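Local coordinates for 432aa long hypothetical deoxyribodipyrimidine photolyase (Sulfolobus tokodaii, PDB 2E0I), which probably repairs cyclobutane pyrimidine dimers in DNA using light, with one bound FAD as the likely catalytic cofactor and a second as a likely light-harvesting antenna, at residues R267-I272 with S423-V428; W274-S279 with W327-R332; G290-D295 with P405-P410; V320-V325 with L415-Y420. All blocks are in the same frame, centred on the assembly; numbering follows the deposited sequence.

Contact 1 of 4, residues R267-I272 with S423-V428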
# COMPACT_ATOMS: atom_id res chain seq x y z
N ARG A 267 -12.91 -12.21 14.96
CA ARG A 267 -13.55 -13.38 14.37
C ARG A 267 -15.07 -13.53 14.43
O ARG A 267 -15.67 -14.01 13.46
CB ARG A 267 -12.89 -14.65 14.93
CG ARG A 267 -11.38 -14.66 14.76
CD ARG A 267 -10.75 -15.92 15.34
NE ARG A 267 -9.33 -15.71 15.64
CZ ARG A 267 -8.87 -14.94 16.63
NH1 ARG A 267 -7.56 -14.81 16.82
NH2 ARG A 267 -9.71 -14.30 17.43
N GLU A 268 -15.71 -13.14 15.53
CA GLU A 268 -17.17 -13.27 15.63
C GLU A 268 -17.92 -12.79 14.39
O GLU A 268 -18.89 -13.41 13.95
CB GLU A 268 -17.71 -12.55 16.87
CG GLU A 268 -17.30 -11.12 17.07
CD GLU A 268 -15.94 -10.95 17.71
OE1 GLU A 268 -15.07 -11.84 17.57
OE2 GLU A 268 -15.73 -9.89 18.36
N TYR A 269 -17.46 -11.69 13.80
CA TYR A 269 -18.11 -11.12 12.63
C TYR A 269 -17.93 -11.91 11.33
O TYR A 269 -18.38 -11.47 10.27
CB TYR A 269 -17.63 -9.69 12.44
CG TYR A 269 -18.05 -8.80 13.59
CD1 TYR A 269 -19.38 -8.43 13.76
CD2 TYR A 269 -17.11 -8.33 14.51
CE1 TYR A 269 -19.77 -7.61 14.82
CE2 TYR A 269 -17.49 -7.52 15.57
CZ TYR A 269 -18.81 -7.16 15.72
OH TYR A 269 -19.18 -6.35 16.76
N ASP A 270 -17.30 -13.07 11.42
CA ASP A 270 -17.13 -13.91 10.24
C ASP A 270 -18.49 -14.53 9.92
O ASP A 270 -18.64 -15.30 8.96
CB ASP A 270 -16.09 -15.00 10.52
CG ASP A 270 -14.71 -14.67 9.95
OD1 ASP A 270 -13.74 -15.39 10.27
OD2 ASP A 270 -14.60 -13.69 9.18
N ASN A 271 -19.48 -14.18 10.73
CA ASN A 271 -20.84 -14.69 10.58
C ASN A 271 -21.82 -13.70 9.99
O ASN A 271 -22.99 -14.03 9.81
CB ASN A 271 -21.36 -15.16 11.93
CG ASN A 271 -20.78 -16.50 12.34
OD1 ASN A 271 -20.66 -16.79 13.53
ND2 ASN A 271 -20.43 -17.33 11.35
N ILE A 272 -21.34 -12.50 9.70
CA ILE A 272 -22.19 -11.47 9.11
C ILE A 272 -22.74 -11.97 7.78
O ILE A 272 -22.01 -12.57 7.00
CB ILE A 272 -21.41 -10.17 8.88
CG1 ILE A 272 -21.02 -9.58 10.23
CG2 ILE A 272 -22.25 -9.20 8.06
CD1 ILE A 272 -20.25 -8.28 10.13
N SER A 423 -27.97 -3.20 12.72
CA SER A 423 -28.80 -4.15 13.44
C SER A 423 -28.25 -5.54 13.16
O SER A 423 -28.21 -6.39 14.05
CB SER A 423 -30.26 -4.04 12.99
OG SER A 423 -30.39 -4.35 11.62
N GLU A 424 -27.82 -5.77 11.91
CA GLU A 424 -27.27 -7.06 11.51
C GLU A 424 -25.99 -7.37 12.29
O GLU A 424 -25.71 -8.53 12.60
CB GLU A 424 -26.99 -7.08 10.00
CG GLU A 424 -28.18 -7.48 9.15
CD GLU A 424 -28.48 -8.98 9.20
OE1 GLU A 424 -28.61 -9.53 10.32
OE2 GLU A 424 -28.59 -9.61 8.12
N TYR A 425 -25.22 -6.33 12.61
CA TYR A 425 -23.99 -6.49 13.37
C TYR A 425 -24.32 -6.87 14.80
O TYR A 425 -23.82 -7.86 15.32
CB TYR A 425 -23.18 -5.20 13.37
CG TYR A 425 -22.15 -5.09 12.27
CD1 TYR A 425 -20.79 -5.17 12.56
CD2 TYR A 425 -22.52 -4.88 10.95
CE1 TYR A 425 -19.83 -5.03 11.57
CE2 TYR A 425 -21.57 -4.74 9.94
CZ TYR A 425 -20.23 -4.82 10.26
OH TYR A 425 -19.28 -4.66 9.28
N LYS A 426 -25.17 -6.06 15.45
CA LYS A 426 -25.59 -6.33 16.83
C LYS A 426 -26.15 -7.74 16.88
O LYS A 426 -25.90 -8.49 17.82
CB LYS A 426 -26.66 -5.32 17.28
CG LYS A 426 -26.13 -3.91 17.51
CD LYS A 426 -27.22 -2.94 17.97
CE LYS A 426 -28.30 -2.73 16.90
NZ LYS A 426 -29.32 -1.71 17.27
N ASN A 427 -26.91 -8.08 15.85
CA ASN A 427 -27.53 -9.39 15.74
C ASN A 427 -26.47 -10.47 15.98
O ASN A 427 -26.68 -11.38 16.76
CB ASN A 427 -28.14 -9.53 14.34
CG ASN A 427 -29.27 -10.53 14.30
OD1 ASN A 427 -29.07 -11.73 14.52
ND2 ASN A 427 -30.47 -10.05 14.03
N VAL A 428 -25.33 -10.34 15.30
CA VAL A 428 -24.24 -11.30 15.43
C VAL A 428 -23.70 -11.43 16.86
O VAL A 428 -23.48 -12.58 17.29
CB VAL A 428 -23.08 -10.92 14.46
CG1 VAL A 428 -21.87 -11.82 14.69
CG2 VAL A 428 -23.56 -11.04 13.02
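I272 sets its terminal methyl over one face of the Y425 ring, with CD1 3.6 Å from the ring centroid and 19° off the ring normal, a CH-pi contact. CG1 of I272 lies beside the backbone N, and the extended chi2 (-180°) carries CD1 on to the ring. Y269 meets the same ring at a different place: its CE1 lies 3.5 Å from CD1 of Y425, and the two rings are inclined at 44°, neither stacked nor edge-to-face. V428, the final residue of the modelled chain, adds its two methyls, CG2 lying 4.0 Å from CG1 of I272 and CG1 approaching the carbonyl oxygen O of E268 at 3.5 Å. No hydrogen bond crosses the contact, so apolar fit carries it. Further out, the Y425 hydroxyl is tied to the carbonyl of A354, and F362 makes an edge-to-face pair with its ring, which together probably limit how that ring can turn. With an alanine at Y425, the I272 methyl would probably lose the ring face it rests on and A354 O its hydroxyl mate. On the other segment, a salt bridge from D270 to R328 holds the 3-10 turn to helix 327-337. The contact packs the last turn of C-terminal helix 414-427 on a connecting loop of the helical FAD-binding domain of photolyases.

Contact 2 of 4, residues W274-S279 with W327-R332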
# COMPACT_ATOMS: atom_id res chain seq x y z
N TRP A 274 -23.49 -10.82 4.67
CA TRP A 274 -23.34 -9.75 3.71
C TRP A 274 -24.36 -9.93 2.59
O TRP A 274 -24.46 -11.00 1.99
CB TRP A 274 -21.93 -9.75 3.13
CG TRP A 274 -20.85 -9.69 4.18
CD1 TRP A 274 -20.11 -10.73 4.65
CD2 TRP A 274 -20.44 -8.53 4.91
NE1 TRP A 274 -19.26 -10.29 5.63
CE2 TRP A 274 -19.44 -8.95 5.81
CE3 TRP A 274 -20.82 -7.19 4.89
CZ2 TRP A 274 -18.82 -8.06 6.69
CZ3 TRP A 274 -20.20 -6.31 5.76
CH2 TRP A 274 -19.21 -6.75 6.65
N GLU A 275 -25.12 -8.88 2.30
CA GLU A 275 -26.12 -8.94 1.25
C GLU A 275 -25.44 -9.18 -0.10
O GLU A 275 -26.05 -9.74 -1.01
CB GLU A 275 -26.89 -7.63 1.22
CG GLU A 275 -27.99 -7.56 0.19
CD GLU A 275 -28.12 -6.18 -0.41
OE1 GLU A 275 -27.21 -5.80 -1.17
OE2 GLU A 275 -29.11 -5.48 -0.12
N ASN A 276 -24.19 -8.75 -0.22
CA ASN A 276 -23.38 -8.88 -1.44
C ASN A 276 -24.11 -8.78 -2.76
O ASN A 276 -23.92 -9.61 -3.64
CB ASN A 276 -22.58 -10.19 -1.43
CG ASN A 276 -21.43 -10.17 -0.46
OD1 ASN A 276 -20.84 -9.12 -0.21
ND2 ASN A 276 -21.09 -11.33 0.07
N ASN A 277 -24.94 -7.76 -2.92
CA ASN A 277 -25.67 -7.59 -4.17
C ASN A 277 -24.72 -7.19 -5.30
O ASN A 277 -24.39 -6.02 -5.46
CB ASN A 277 -26.77 -6.54 -4.01
CG ASN A 277 -27.37 -6.13 -5.33
OD1 ASN A 277 -27.69 -6.97 -6.16
ND2 ASN A 277 -27.52 -4.83 -5.53
N GLU A 278 -24.29 -8.18 -6.09
CA GLU A 278 -23.36 -7.96 -7.21
C GLU A 278 -23.67 -6.74 -8.07
O GLU A 278 -22.80 -6.21 -8.75
CB GLU A 278 -23.32 -9.21 -8.08
CG GLU A 278 -21.94 -9.85 -8.17
CD GLU A 278 -22.00 -11.38 -8.27
OE1 GLU A 278 -22.35 -12.03 -7.26
OE2 GLU A 278 -21.72 -11.91 -9.37
N SER A 279 -24.91 -6.29 -8.02
CA SER A 279 -25.33 -5.14 -8.79
C SER A 279 -24.82 -3.83 -8.16
O SER A 279 -24.28 -2.97 -8.86
CB SER A 279 -26.85 -5.11 -8.86
OG SER A 279 -27.29 -4.01 -9.61
N TRP A 327 -16.44 -6.62 3.17
CA TRP A 327 -15.24 -5.80 3.06
C TRP A 327 -14.11 -6.47 2.28
O TRP A 327 -13.26 -5.80 1.71
CB TRP A 327 -14.74 -5.39 4.44
CG TRP A 327 -14.44 -6.52 5.36
CD1 TRP A 327 -15.27 -7.06 6.28
CD2 TRP A 327 -13.20 -7.24 5.46
NE1 TRP A 327 -14.64 -8.07 6.96
CE2 TRP A 327 -13.37 -8.20 6.48
CE3 TRP A 327 -11.97 -7.16 4.80
CZ2 TRP A 327 -12.35 -9.09 6.85
CZ3 TRP A 327 -10.96 -8.04 5.16
CH2 TRP A 327 -11.15 -8.99 6.17
N ARG A 328 -14.10 -7.80 2.26
CA ARG A 328 -13.07 -8.54 1.52
C ARG A 328 -13.16 -8.25 0.03
O ARG A 328 -12.16 -8.24 -0.66
CB ARG A 328 -13.21 -10.05 1.75
CG ARG A 328 -12.91 -10.49 3.16
CD ARG A 328 -13.15 -11.97 3.30
NE ARG A 328 -13.30 -12.39 4.70
CZ ARG A 328 -14.28 -11.99 5.52
NH1 ARG A 328 -15.22 -11.15 5.10
NH2 ARG A 328 -14.32 -12.44 6.77
N TRP A 329 -14.37 -8.01 -0.46
CA TRP A 329 -14.58 -7.69 -1.87
C TRP A 329 -13.89 -6.35 -2.17
O TRP A 329 -13.15 -6.20 -3.15
CB TRP A 329 -16.08 -7.57 -2.17
CG TRP A 329 -16.84 -8.87 -2.25
CD1 TRP A 329 -16.61 -10.01 -1.51
CD2 TRP A 329 -17.98 -9.15 -3.06
NE1 TRP A 329 -17.55 -10.97 -1.82
CE2 TRP A 329 -18.40 -10.47 -2.77
CE3 TRP A 329 -18.70 -8.41 -4.01
CZ2 TRP A 329 -19.50 -11.06 -3.39
CZ3 TRP A 329 -19.80 -9.00 -4.63
CH2 TRP A 329 -20.19 -10.31 -4.32
N GLY A 330 -14.16 -5.37 -1.31
CA GLY A 330 -13.58 -4.06 -1.47
C GLY A 330 -12.08 -4.11 -1.32
O GLY A 330 -11.35 -3.46 -2.05
N GLU A 331 -11.61 -4.89 -0.35
CA GLU A 331 -10.18 -5.05 -0.11
C GLU A 331 -9.49 -5.49 -1.39
O GLU A 331 -8.49 -4.90 -1.79
CB GLU A 331 -9.93 -6.11 0.96
CG GLU A 331 -8.46 -6.39 1.20
CD GLU A 331 -8.20 -7.70 1.94
OE1 GLU A 331 -7.02 -7.93 2.32
OE2 GLU A 331 -9.15 -8.49 2.14
N ARG A 332 -10.04 -6.53 -2.02
CA ARG A 332 -9.47 -7.05 -3.25
C ARG A 332 -9.56 -6.05 -4.40
O ARG A 332 -8.62 -5.91 -5.18
CB ARG A 332 -10.16 -8.35 -3.68
CG ARG A 332 -9.20 -9.27 -4.43
CD ARG A 332 -9.77 -9.81 -5.71
NE ARG A 332 -10.95 -10.63 -5.51
CZ ARG A 332 -11.75 -11.09 -6.47
NH1 ARG A 332 -11.53 -10.81 -7.76
NH2 ARG A 332 -12.81 -11.82 -6.13
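N276 and W329 both turn CG away from their own carbonyl carbon (chi1 near -75° in each), and in these positions the asparagine amide lies flat on one face of the indole. The two planes are only 11° apart, with N276 CG 3.6 Å from W329 CZ2, an amide-pi stack. The amide is probably steadied by D326, whose backbone N-H is accepted by OD1 of N276. E278 comes in crosswise, its OE1 4.0 Å from CH2 of W329, and F281 forms an edge-to-face pair with the same indole. A serine in place of W329 would probably leave the N276 amide without its flat support and deprive F281 of its ring partner. The setting is the helical FAD-binding domain: N277 occupies the N-cap of helix 278-286, and helix 327-337 carries E331, whose OE1 bonds the adenine N6A of a bound FAD. At the start of helix 327-337, W327 meets W274 of the loop, with CZ2 of W274 3.7 Å from CD1 of W327 and their planes nearly perpendicular at 83°. R328 lays one face of its guanidinium against W327, and its NH1 comes within 4.2 Å of W274 NE1. Salt bridges to D326 and D270 hold that guanidinium.

Contact 3 of 4, residues G290-D295 with P405-P410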
# COMPACT_ATOMS: atom_id res chain seq x y z
N GLY A 290 -25.24 6.85 -6.52
CA GLY A 290 -25.87 8.16 -6.66
C GLY A 290 -25.25 9.32 -5.90
O GLY A 290 -25.74 10.44 -5.98
N TYR A 291 -24.17 9.05 -5.17
CA TYR A 291 -23.50 10.05 -4.35
C TYR A 291 -22.24 10.63 -4.98
O TYR A 291 -21.23 9.94 -5.12
CB TYR A 291 -23.13 9.42 -3.01
CG TYR A 291 -24.30 8.80 -2.30
CD1 TYR A 291 -25.05 7.78 -2.89
CD2 TYR A 291 -24.68 9.24 -1.04
CE1 TYR A 291 -26.14 7.22 -2.24
CE2 TYR A 291 -25.77 8.68 -0.38
CZ TYR A 291 -26.50 7.67 -0.99
OH TYR A 291 -27.58 7.12 -0.35
N PRO A 292 -22.27 11.93 -5.33
CA PRO A 292 -21.15 12.65 -5.94
C PRO A 292 -19.75 12.42 -5.37
O PRO A 292 -18.82 12.10 -6.12
CB PRO A 292 -21.60 14.11 -5.84
CG PRO A 292 -23.07 13.97 -6.10
CD PRO A 292 -23.44 12.80 -5.20
N ILE A 293 -19.58 12.57 -4.06
CA ILE A 293 -18.27 12.39 -3.45
C ILE A 293 -17.75 10.96 -3.59
O ILE A 293 -16.55 10.76 -3.78
CB ILE A 293 -18.29 12.76 -1.96
CG1 ILE A 293 -16.85 12.87 -1.45
CG2 ILE A 293 -19.03 11.70 -1.15
CD1 ILE A 293 -16.02 13.85 -2.24
N ILE A 294 -18.65 9.98 -3.49
CA ILE A 294 -18.27 8.58 -3.63
C ILE A 294 -17.89 8.30 -5.08
O ILE A 294 -16.88 7.67 -5.35
CB ILE A 294 -19.44 7.63 -3.22
CG1 ILE A 294 -19.88 7.93 -1.78
CG2 ILE A 294 -19.01 6.17 -3.33
CD1 ILE A 294 -18.80 7.71 -0.73
N ASP A 295 -18.70 8.79 -6.01
CA ASP A 295 -18.44 8.61 -7.44
C ASP A 295 -17.13 9.24 -7.85
O ASP A 295 -16.37 8.66 -8.61
CB ASP A 295 -19.58 9.22 -8.25
CG ASP A 295 -20.88 8.46 -8.06
OD1 ASP A 295 -21.96 9.08 -8.17
OD2 ASP A 295 -20.81 7.23 -7.81
N PRO A 405 -29.19 15.22 -15.83
CA PRO A 405 -29.04 14.27 -16.94
C PRO A 405 -27.73 13.50 -16.93
O PRO A 405 -26.67 14.07 -16.67
CB PRO A 405 -29.16 15.16 -18.17
CG PRO A 405 -28.50 16.43 -17.70
CD PRO A 405 -29.11 16.61 -16.33
N GLY A 406 -27.82 12.21 -17.21
CA GLY A 406 -26.63 11.38 -17.26
C GLY A 406 -26.04 10.96 -15.93
O GLY A 406 -25.12 10.15 -15.89
N TYR A 407 -26.56 11.49 -14.83
CA TYR A 407 -26.05 11.12 -13.52
C TYR A 407 -27.12 10.36 -12.76
O TYR A 407 -28.15 10.92 -12.40
CB TYR A 407 -25.63 12.36 -12.74
CG TYR A 407 -24.97 12.04 -11.42
CD1 TYR A 407 -23.76 11.36 -11.37
CD2 TYR A 407 -25.57 12.41 -10.23
CE1 TYR A 407 -23.15 11.07 -10.16
CE2 TYR A 407 -24.98 12.12 -9.02
CZ TYR A 407 -23.77 11.45 -8.98
OH TYR A 407 -23.20 11.17 -7.77
N PRO A 408 -26.88 9.08 -12.49
CA PRO A 408 -27.84 8.25 -11.76
C PRO A 408 -28.16 8.86 -10.42
O PRO A 408 -27.29 9.47 -9.78
CB PRO A 408 -27.11 6.93 -11.61
CG PRO A 408 -25.70 7.37 -11.45
CD PRO A 408 -25.57 8.40 -12.55
N SER A 409 -29.41 8.72 -9.99
CA SER A 409 -29.81 9.25 -8.70
C SER A 409 -29.40 8.20 -7.67
O SER A 409 -29.17 7.04 -8.02
CB SER A 409 -31.32 9.47 -8.66
OG SER A 409 -32.01 8.30 -9.06
N PRO A 410 -29.28 8.60 -6.40
CA PRO A 410 -28.88 7.65 -5.36
C PRO A 410 -29.44 6.24 -5.55
O PRO A 410 -30.65 6.07 -5.69
CB PRO A 410 -29.37 8.33 -4.07
CG PRO A 410 -30.26 9.47 -4.54
CD PRO A 410 -29.63 9.90 -5.81
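Y407 and D295 reach for each other from opposite directions, and the tyrosine hydroxyl donates to the carboxylate, OH to OD1 2.5 Å as modelled, a bond so short that its exact length is doubtful at this resolution. D295 OD1 sits at the edge of the Y407 ring, near its plane, whereas the carboxylate itself is turned 81° from that plane. With CG anti to its nitrogen (chi1 -175°), Y407 projects its ring from the loop to the start of the helix, where P292 crosses it at about a right angle, CG 3.9 Å from CZ of the tyrosine. A second right-angled crossing pairs Y291 with P410, the ring's CE1 lying 3.9 Å from the proline CB. Between these two pairs G290 has no side chain, and its CA runs close against the backbone of S409 and P410. The other carboxylate oxygen of D295, OD2, accepts the N-H of T289. Within the helical FAD-binding domain, the contact thus pins the loop before helix 414-427 to the N-terminal end of helix 292-304. Y291, at the N-cap, sends its hydroxyl to V412 and W414. Its ring meets F318 of helix 309-322 edge-to-face and also touches W368 of helix 367-374, while P292 packs on helices 367-374 and 379-384.

Contact 4 of 4, residues V320-V325 with L415-Y420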
# COMPACT_ATOMS: atom_id res chain seq x y z
N VAL A 320 -19.26 -1.05 2.52
CA VAL A 320 -19.54 -2.00 3.57
C VAL A 320 -20.79 -1.72 4.38
O VAL A 320 -21.66 -2.58 4.51
CB VAL A 320 -18.34 -2.12 4.52
CG1 VAL A 320 -18.62 -3.17 5.57
CG2 VAL A 320 -17.09 -2.48 3.73
N LYS A 321 -20.88 -0.51 4.94
CA LYS A 321 -22.01 -0.15 5.79
C LYS A 321 -23.23 0.46 5.12
O LYS A 321 -24.19 0.81 5.79
CB LYS A 321 -21.52 0.75 6.92
CG LYS A 321 -20.64 -0.02 7.89
CD LYS A 321 -20.10 0.83 9.01
CE LYS A 321 -19.24 -0.01 9.95
NZ LYS A 321 -18.60 0.82 11.02
N VAL A 322 -23.22 0.58 3.80
CA VAL A 322 -24.37 1.14 3.11
C VAL A 322 -24.85 0.21 2.01
O VAL A 322 -26.03 -0.05 1.92
CB VAL A 322 -24.05 2.55 2.52
CG1 VAL A 322 -25.18 3.04 1.65
CG2 VAL A 322 -23.83 3.54 3.66
N LEU A 323 -23.94 -0.31 1.20
CA LEU A 323 -24.34 -1.22 0.13
C LEU A 323 -24.30 -2.64 0.68
O LEU A 323 -24.65 -3.60 -0.01
CB LEU A 323 -23.40 -1.10 -1.08
CG LEU A 323 -23.34 0.26 -1.80
CD1 LEU A 323 -22.36 0.18 -2.94
CD2 LEU A 323 -24.71 0.65 -2.31
N PHE A 324 -23.87 -2.74 1.93
CA PHE A 324 -23.77 -4.01 2.65
C PHE A 324 -23.04 -5.12 1.84
O PHE A 324 -23.56 -6.23 1.66
CB PHE A 324 -25.17 -4.45 3.08
CG PHE A 324 -25.18 -5.48 4.18
CD1 PHE A 324 -24.26 -5.43 5.22
CD2 PHE A 324 -26.15 -6.49 4.19
CE1 PHE A 324 -24.29 -6.37 6.25
CE2 PHE A 324 -26.18 -7.45 5.22
CZ PHE A 324 -25.26 -7.39 6.24
N VAL A 325 -21.84 -4.79 1.37
CA VAL A 325 -21.01 -5.73 0.62
C VAL A 325 -19.79 -6.11 1.48
O VAL A 325 -19.18 -5.26 2.14
CB VAL A 325 -20.54 -5.11 -0.71
CG1 VAL A 325 -19.57 -6.05 -1.40
CG2 VAL A 325 -21.73 -4.83 -1.60
N LEU A 415 -29.17 6.20 5.01
CA LEU A 415 -29.68 6.14 6.37
C LEU A 415 -30.39 4.84 6.72
O LEU A 415 -30.07 4.21 7.73
CB LEU A 415 -30.59 7.34 6.64
CG LEU A 415 -30.75 7.77 8.11
CD1 LEU A 415 -31.60 6.77 8.85
CD2 LEU A 415 -29.38 7.90 8.77
N GLU A 416 -31.35 4.42 5.91
CA GLU A 416 -32.07 3.17 6.17
C GLU A 416 -31.11 1.99 6.15
O GLU A 416 -31.16 1.12 7.03
CB GLU A 416 -33.15 2.93 5.12
CG GLU A 416 -34.22 3.99 5.03
CD GLU A 416 -35.19 3.74 3.86
OE1 GLU A 416 -34.72 3.63 2.70
OE2 GLU A 416 -36.41 3.64 4.11
N ARG A 417 -30.25 1.96 5.14
CA ARG A 417 -29.27 0.89 4.99
C ARG A 417 -28.36 0.78 6.21
O ARG A 417 -28.24 -0.27 6.81
CB ARG A 417 -28.41 1.12 3.74
CG ARG A 417 -29.17 1.27 2.42
CD ARG A 417 -29.75 -0.04 1.93
NE ARG A 417 -28.74 -1.08 1.81
CZ ARG A 417 -28.84 -2.14 1.00
NH1 ARG A 417 -29.91 -2.28 0.23
NH2 ARG A 417 -27.88 -3.05 0.97
N VAL A 418 -27.70 1.89 6.56
CA VAL A 418 -26.78 1.91 7.69
C VAL A 418 -27.43 1.36 8.95
O VAL A 418 -26.78 0.67 9.73
CB VAL A 418 -26.25 3.33 7.99
CG1 VAL A 418 -25.30 3.28 9.18
CG2 VAL A 418 -25.53 3.90 6.79
N ASN A 419 -28.71 1.68 9.15
CA ASN A 419 -29.42 1.19 10.32
C ASN A 419 -29.60 -0.31 10.24
O ASN A 419 -29.43 -1.02 11.24
CB ASN A 419 -30.79 1.87 10.44
CG ASN A 419 -30.68 3.30 10.90
OD1 ASN A 419 -30.08 3.59 11.93
ND2 ASN A 419 -31.27 4.21 10.14
N TYR A 420 -29.94 -0.80 9.06
CA TYR A 420 -30.12 -2.23 8.88
C TYR A 420 -28.80 -2.96 9.06
O TYR A 420 -28.73 -3.96 9.78
CB TYR A 420 -30.69 -2.54 7.49
CG TYR A 420 -30.76 -4.02 7.25
CD1 TYR A 420 -29.80 -4.67 6.48
CD2 TYR A 420 -31.74 -4.80 7.87
CE1 TYR A 420 -29.81 -6.05 6.34
CE2 TYR A 420 -31.76 -6.18 7.73
CZ TYR A 420 -30.79 -6.80 6.97
OH TYR A 420 -30.81 -8.17 6.84
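The carbonyl oxygen of V322 receives a weak, bent hydrogen bond from R417, NE to O 2.9 Å with 129° at the hydrogen. Bends at chi2 and chi3 curl the R417 chain round the oxygen instead of letting it stretch past. The far end of the guanidinium is claimed by a salt bridge from NH2 to E275, which probably steadies the bend, and F324 CB comes up to its edge. In the helical FAD-binding domain, helix 414-427 packs against the turn that follows helix 309-322, a turn in which F324 has positive phi. There V418 CA points a C-H at the K321 carbonyl, CA to O 3.4 Å, and the valine methyls V322 CG2 and V418 CG2 touch at 3.6 Å. K321 sends its own chain elsewhere, NZ bonding S355 and R363 and the ammonium making a cation-pi contact with F362. Beyond R417, the edge of Y420 is turned to the face of F324 in an offset edge-to-face pair with planes at 89° and centroids 6.0 Å apart, where Y420 CE1 is 4.0 Å from F324 CE2.

In the fold
Followed from the N terminus, the first segment of contact 1 (267-272) waits for the end of the modelled chain, so contact 1 closes the widest loop and the other three nest inside it. Contact 2 closes a shorter loop, from 274-279 to 327-332. Contact 3 opens within it at 290-295 and closes beyond it at 405-410, and contact 4 runs from 320-325 to 415-420; each of these three crosses the other two. Contacts 1, 2 and 4 touch one another, tying together helix 414-427, the loop that holds 267-276, the end of helix 309-322 and the start of helix 327-337, while contact 3 anchors the loop before helix 414-427 to helix 292-304.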